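Local coordinates for protein undecaprenyl Pyrophosphate Synthase (Helicobacter pylori, PDB 2D2R) that catalyses the condensation of isopentenyl diphosphate with an allylic diphosphate, probably with magnesium, to build undecaprenyl diphosphate, the precursor of a lipid carrier of cell-wall synthesis, at residues R106-L111 with V138-Y143; S150-S155 with N176-R181. All blocks are in the same frame, centred on the assembly; numbering follows the deposited sequence.

How the contacts relate
Contact 1 joins the ends of strands 104-108 and 136-140 at one edge of the parallel sheet, and contact 2 holds the loop 176-181 against helix 145-158, which follows strand 136-140 in the chain. Their centres lie 13 Å apart, and polar bonds connect them directly. Asp179 OD1 of contact 2 stands 2.7 Å from Gly109 N of contact 1, a probable hydrogen bond, and the guanidinium of Arg106 reaches the carbonyl oxygens of Asp179 and Arg181. Contact 1 is the nearer to the active site: the side chain of Tyr143 is about 9 Å from that of Ser199, a probable substrate-binding residue. Contact 2 lies away from the annotated sites, beside the second subunit.

Contact 1. Residues R106-L111 with V138-Y143; sequences RAIGDL and VLALNY
Ile108 has CG1 wedged between its backbone N and carbonyl carbon (chi1 62°), which sets CG1 against Ala140 and the Tyr143 ring while Ile108 CG2 meets Val138 CG1 at 3.6 Å. Tyr143 in turn has its ring anti to the backbone N (chi1 180°), so that Tyr143 CD1 comes within 3.8 Å of Ile108 CG1 and the ring edge abuts Gly109. On the sheet's other face, Ala107 CB touches Leu141 CD1.

The backbones run parallel: Leu139 N binds Arg106 O, Ile108 N binds Leu139 O, and Leu141 N binds Ile108 O at 2.7 Å. Beyond the strands, Asp110 N bonds Asn142 O from well above the carbonyl plane. Asn142 returns the link through ND2, 2.8 Å from Asp110 O, its amide nearly parallel to the Asp110 carboxylate, the two side chains lying side by side. Gly109 CA makes a CA-H...O contact of 3.2 Å with Leu141 O, and the backbone angles of Gly109 (phi 132°, psi -180°) are ones that call for glycine.

Val138 and Ala140 also bond to strand 62-66, whereas 104-108 is the outermost strand on this side within the chain. The arrangement is the paired-strand part of a beta-alpha-beta unit, with helix 116-129 as its crossover, in the parallel sheet of a cis-prenyltransferase.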
loop_
_atom_site.group_PDB
_atom_site.type_symbol
_atom_site.label_atom_id
_atom_site.label_comp_id
_atom_site.label_asym_id
_atom_site.label_seq_id
_atom_site.Cartn_x
_atom_site.Cartn_y
_atom_site.Cartn_z
ATOM N N ARG A 106 -8.898 -4.424 -19.920
ATOM C CA ARG A 106 -9.473 -5.030 -18.740
ATOM C C ARG A 106 -9.925 -3.949 -17.771
ATOM O O ARG A 106 -9.259 -2.942 -17.632
ATOM C CB ARG A 106 -8.439 -5.945 -18.088
ATOM C CG ARG A 106 -9.012 -6.958 -17.116
ATOM C CD ARG A 106 -8.123 -8.237 -17.090
ATOM N NE ARG A 106 -8.232 -8.894 -15.795
ATOM C CZ ARG A 106 -7.551 -9.978 -15.436
ATOM N NH1 ARG A 106 -6.706 -10.553 -16.281
ATOM N NH2 ARG A 106 -7.696 -10.468 -14.210
ATOM N N ALA A 107 -11.095 -4.139 -17.174
ATOM C CA ALA A 107 -11.635 -3.228 -16.169
ATOM C C ALA A 107 -11.596 -3.921 -14.805
ATOM O O ALA A 107 -11.843 -5.140 -14.719
ATOM C CB ALA A 107 -13.102 -2.892 -16.488
ATOM N N ILE A 108 -11.280 -3.149 -13.754
ATOM C CA ILE A 108 -11.300 -3.641 -12.392
ATOM C C ILE A 108 -12.041 -2.607 -11.576
ATOM O O ILE A 108 -12.078 -1.422 -11.909
ATOM C CB ILE A 108 -9.861 -3.909 -11.807
ATOM C CG1 ILE A 108 -9.012 -2.642 -11.727
ATOM C CG2 ILE A 108 -9.170 -4.971 -12.665
ATOM C CD1 ILE A 108 -7.590 -2.900 -11.137
ATOM N N GLY A 109 -12.688 -3.064 -10.525
ATOM C CA GLY A 109 -13.461 -2.165 -9.712
ATOM C C GLY A 109 -14.787 -2.850 -9.532
ATOM O O GLY A 109 -14.981 -3.961 -10.034
ATOM N N ASP A 110 -15.686 -2.205 -8.812
ATOM C CA ASP A 110 -17.018 -2.724 -8.572
ATOM C C ASP A 110 -17.957 -2.374 -9.759
ATOM O O ASP A 110 -18.675 -1.368 -9.691
ATOM C CB ASP A 110 -17.562 -2.064 -7.327
ATOM C CG ASP A 110 -18.818 -2.715 -6.820
ATOM O OD1 ASP A 110 -19.408 -3.594 -7.511
ATOM O OD2 ASP A 110 -19.216 -2.313 -5.708
ATOM N N LEU A 111 -17.954 -3.203 -10.794
ATOM C CA LEU A 111 -18.771 -2.958 -11.981
ATOM C C LEU A 111 -20.276 -3.127 -11.759
ATOM O O LEU A 111 -21.081 -2.660 -12.563
ATOM C CB LEU A 111 -18.303 -3.866 -13.109
ATOM C CG LEU A 111 -16.773 -3.882 -13.210
ATOM C CD1 LEU A 111 -16.348 -4.556 -14.533
ATOM C CD2 LEU A 111 -16.208 -2.447 -13.130
ATOM N N VAL A 138 -5.206 -1.924 -17.991
ATOM C CA VAL A 138 -6.256 -2.144 -17.033
ATOM C C VAL A 138 -6.745 -0.796 -16.539
ATOM O O VAL A 138 -5.924 0.068 -16.194
ATOM C CB VAL A 138 -5.738 -2.973 -15.813
ATOM C CG1 VAL A 138 -6.911 -3.347 -14.896
ATOM C CG2 VAL A 138 -4.966 -4.221 -16.307
ATOM N N LEU A 139 -8.073 -0.591 -16.559
ATOM C CA LEU A 139 -8.617 0.654 -16.022
ATOM C C LEU A 139 -9.389 0.329 -14.753
ATOM O O LEU A 139 -10.268 -0.563 -14.715
ATOM C CB LEU A 139 -9.537 1.418 -17.019
ATOM C CG LEU A 139 -8.899 2.052 -18.288
ATOM C CD1 LEU A 139 -9.990 2.887 -19.063
ATOM C CD2 LEU A 139 -7.724 2.913 -17.951
ATOM N N ALA A 140 -9.019 1.040 -13.695
ATOM C CA ALA A 140 -9.669 0.902 -12.412
ATOM C C ALA A 140 -10.884 1.818 -12.450
ATOM O O ALA A 140 -10.730 3.022 -12.493
ATOM C CB ALA A 140 -8.715 1.349 -11.300
ATOM N N LEU A 141 -12.071 1.231 -12.433
ATOM C CA LEU A 141 -13.316 1.965 -12.509
ATOM C C LEU A 141 -14.198 1.707 -11.324
ATOM O O LEU A 141 -14.572 0.574 -11.045
ATOM C CB LEU A 141 -14.043 1.561 -13.804
ATOM C CG LEU A 141 -13.223 1.819 -15.061
ATOM C CD1 LEU A 141 -13.853 1.041 -16.260
ATOM C CD2 LEU A 141 -13.199 3.336 -15.378
ATOM N N ASN A 142 -14.571 2.775 -10.623
ATOM C CA ASN A 142 -15.363 2.641 -9.388
ATOM C C ASN A 142 -14.571 1.626 -8.548
ATOM O O ASN A 142 -15.125 0.704 -7.965
ATOM C CB ASN A 142 -16.762 2.078 -9.649
ATOM C CG ASN A 142 -17.610 2.064 -8.438
ATOM O OD1 ASN A 142 -17.468 2.917 -7.534
ATOM N ND2 ASN A 142 -18.532 1.098 -8.373
ATOM N N TYR A 143 -13.271 1.847 -8.511
ATOM C CA TYR A 143 -12.342 0.939 -7.820
ATOM C C TYR A 143 -11.852 1.367 -6.450
ATOM O O TYR A 143 -11.501 2.533 -6.234
ATOM C CB TYR A 143 -11.096 0.732 -8.690
ATOM C CG TYR A 143 -10.081 -0.192 -8.046
ATOM C CD1 TYR A 143 -10.143 -1.587 -8.228
ATOM C CD2 TYR A 143 -9.127 0.313 -7.155
ATOM C CE1 TYR A 143 -9.251 -2.463 -7.512
ATOM C CE2 TYR A 143 -8.255 -0.541 -6.444
ATOM C CZ TYR A 143 -8.310 -1.911 -6.612
ATOM O OH TYR A 143 -7.441 -2.718 -5.847
#

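Contact 2. Residues S150-S155 with N176-R181; sequences SRAFKS and NRLDTR
Arg151 and Asp179 form the salt bridge at one end of this contact, and Arg177 and Ser155 meet at the other, with Ala152 between them. Arg177 can be followed outward from its CB, which lies 4.2 Å from Ala152 CB and close to the helix backbone at Ala152 O. Its chain bends at chi2 (-58°), and CG and then CD pass alongside the Ser155 hydroxyl, Arg177 CD coming to 3.4 Å from Ser155 OG. NE and CZ carry the guanidinium past that oxygen, and Arg177 NH1 turns back to donate to Ser155 OG at 2.9 Å, with the oxygen almost exactly in the guanidinium plane. The other terminal nitrogen, NH2, bonds the carbonyl oxygen of Ser159, just after helix 145-158.

Leu178 closes the middle of the contact, its CD2 resting 3.8 Å from Ala152 CB. Farther along, the Arg151 chain folds at chi3 (-76°) and presents its guanidinium end-on to the Asp179 carboxylate. Arg151 NH2 meets Asp179 OD1 at 2.8 Å and Arg151 NH1 meets Asp179 OD2 at 2.9 Å, each oxygen approached on its syn side, with the two flat groups turned 30° apart. Asp179 OD1 also accepts a hydrogen bond from Gly109 N, so three N-H groups hold this carboxylate. A type I turn from Leu178 to Arg181 carries the aspartate.

Phe153, turned away from the loop, packs edge-to-face on Phe153 of the second subunit, so the helix lies between the loop and the second subunit. Two-nitrogen pairing plus the Gly109 bond should fix the carboxylate's rotation and probably favours its ionised form.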
loop_
_atom_site.group_PDB
_atom_site.type_symbol
_atom_site.label_atom_id
_atom_site.label_comp_id
_atom_site.label_asym_id
_atom_site.label_seq_id
_atom_site.Cartn_x
_atom_site.Cartn_y
_atom_site.Cartn_z
ATOM N N SER A 150 -12.868 -7.134 -0.232
ATOM C CA SER A 150 -14.136 -7.537 0.353
ATOM C C SER A 150 -14.876 -8.420 -0.626
ATOM O O SER A 150 -15.505 -9.369 -0.228
ATOM C CB SER A 150 -15.019 -6.310 0.624
ATOM O OG SER A 150 -14.434 -5.534 1.648
ATOM N N ARG A 151 -14.848 -8.059 -1.907
ATOM C CA ARG A 151 -15.547 -8.852 -2.921
ATOM C C ARG A 151 -14.816 -10.172 -3.121
ATOM O O ARG A 151 -15.449 -11.202 -3.395
ATOM C CB ARG A 151 -15.658 -8.064 -4.238
ATOM C CG ARG A 151 -16.650 -6.906 -4.122
ATOM C CD ARG A 151 -16.872 -6.168 -5.494
ATOM N NE ARG A 151 -15.762 -5.282 -5.885
ATOM C CZ ARG A 151 -14.830 -5.574 -6.797
ATOM N NH1 ARG A 151 -14.867 -6.728 -7.420
ATOM N NH2 ARG A 151 -13.830 -4.722 -7.079
ATOM N N ALA A 152 -13.494 -10.169 -2.939
ATOM C CA ALA A 152 -12.734 -11.412 -3.096
ATOM C C ALA A 152 -13.176 -12.355 -1.994
ATOM O O ALA A 152 -13.340 -13.562 -2.218
ATOM C CB ALA A 152 -11.254 -11.132 -2.988
ATOM N N PHE A 153 -13.399 -11.801 -0.807
ATOM C CA PHE A 153 -13.798 -12.620 0.345
ATOM C C PHE A 153 -15.185 -13.220 0.157
ATOM O O PHE A 153 -15.446 -14.374 0.537
ATOM C CB PHE A 153 -13.823 -11.814 1.642
ATOM C CG PHE A 153 -14.510 -12.540 2.770
ATOM C CD1 PHE A 153 -13.814 -13.485 3.554
ATOM C CD2 PHE A 153 -15.861 -12.323 3.029
ATOM C CE1 PHE A 153 -14.475 -14.206 4.591
ATOM C CE2 PHE A 153 -16.537 -13.027 4.053
ATOM C CZ PHE A 153 -15.846 -13.979 4.846
ATOM N N LYS A 154 -16.075 -12.383 -0.372
ATOM C CA LYS A 154 -17.468 -12.771 -0.631
ATOM C C LYS A 154 -17.439 -13.870 -1.677
ATOM O O LYS A 154 -18.277 -14.790 -1.665
ATOM C CB LYS A 154 -18.254 -11.554 -1.132
ATOM C CG LYS A 154 -19.745 -11.793 -1.399
ATOM C CD LYS A 154 -20.508 -10.434 -1.564
ATOM C CE LYS A 154 -19.885 -9.574 -2.653
ATOM N NZ LYS A 154 -20.110 -8.061 -2.474
ATOM N N SER A 155 -16.485 -13.757 -2.593
ATOM C CA SER A 155 -16.306 -14.756 -3.628
ATOM C C SER A 155 -15.923 -16.099 -2.975
ATOM O O SER A 155 -16.483 -17.147 -3.339
ATOM C CB SER A 155 -15.215 -14.325 -4.617
ATOM O OG SER A 155 -14.859 -15.378 -5.514
ATOM N N ASN A 176 -6.138 -15.133 -6.430
ATOM C CA ASN A 176 -6.836 -15.619 -7.628
ATOM C C ASN A 176 -8.314 -15.301 -7.707
ATOM O O ASN A 176 -8.973 -15.644 -8.688
ATOM C CB ASN A 176 -6.345 -17.091 -7.764
ATOM C CG ASN A 176 -4.850 -17.090 -8.192
ATOM O OD1 ASN A 176 -3.807 -17.341 -7.392
ATOM N ND2 ASN A 176 -4.657 -16.658 -9.453
ATOM N N ARG A 177 -8.828 -14.566 -6.708
ATOM C CA ARG A 177 -10.219 -14.120 -6.725
ATOM C C ARG A 177 -10.278 -12.578 -6.829
ATOM O O ARG A 177 -11.396 -12.028 -6.874
ATOM C CB ARG A 177 -10.999 -14.487 -5.460
ATOM C CG ARG A 177 -11.137 -15.935 -5.080
ATOM C CD ARG A 177 -11.810 -16.743 -6.194
ATOM N NE ARG A 177 -11.849 -18.175 -5.845
ATOM C CZ ARG A 177 -12.886 -18.794 -5.297
ATOM N NH1 ARG A 177 -14.010 -18.125 -5.022
ATOM N NH2 ARG A 177 -12.783 -20.090 -4.996
ATOM N N LEU A 178 -9.117 -11.889 -6.809
ATOM C CA LEU A 178 -9.087 -10.415 -6.920
ATOM C C LEU A 178 -9.391 -10.088 -8.375
ATOM O O LEU A 178 -9.215 -10.945 -9.219
ATOM C CB LEU A 178 -7.691 -9.889 -6.555
ATOM C CG LEU A 178 -7.475 -10.000 -5.018
ATOM C CD1 LEU A 178 -6.064 -9.696 -4.664
ATOM C CD2 LEU A 178 -8.416 -9.005 -4.301
ATOM N N ASP A 179 -9.850 -8.873 -8.654
ATOM C CA ASP A 179 -10.159 -8.432 -10.052
ATOM C C ASP A 179 -8.926 -8.602 -10.942
ATOM O O ASP A 179 -9.022 -8.787 -12.152
ATOM C CB ASP A 179 -10.531 -6.935 -10.064
ATOM C CG ASP A 179 -11.792 -6.618 -9.304
ATOM O OD1 ASP A 179 -12.136 -5.409 -9.221
ATOM O OD2 ASP A 179 -12.474 -7.530 -8.773
ATOM N N THR A 180 -7.742 -8.528 -10.343
ATOM C CA THR A 180 -6.456 -8.615 -11.051
ATOM C C THR A 180 -5.920 -10.039 -11.209
ATOM O O THR A 180 -4.774 -10.223 -11.590
ATOM C CB THR A 180 -5.362 -7.827 -10.262
ATOM O OG1 THR A 180 -5.415 -8.273 -8.903
ATOM C CG2 THR A 180 -5.649 -6.326 -10.259
ATOM N N ARG A 181 -6.707 -11.041 -10.896
ATOM C CA ARG A 181 -6.196 -12.397 -11.004
ATOM C C ARG A 181 -5.474 -12.610 -12.353
ATOM O O ARG A 181 -5.887 -12.062 -13.404
ATOM C CB ARG A 181 -7.354 -13.380 -10.835
ATOM C CG ARG A 181 -8.393 -13.309 -11.922
ATOM C CD ARG A 181 -9.569 -14.147 -11.472
ATOM N NE ARG A 181 -9.370 -15.583 -11.728
ATOM C CZ ARG A 181 -9.512 -16.164 -12.932
ATOM N NH1 ARG A 181 -9.847 -15.445 -14.005
ATOM N NH2 ARG A 181 -9.322 -17.475 -13.070
#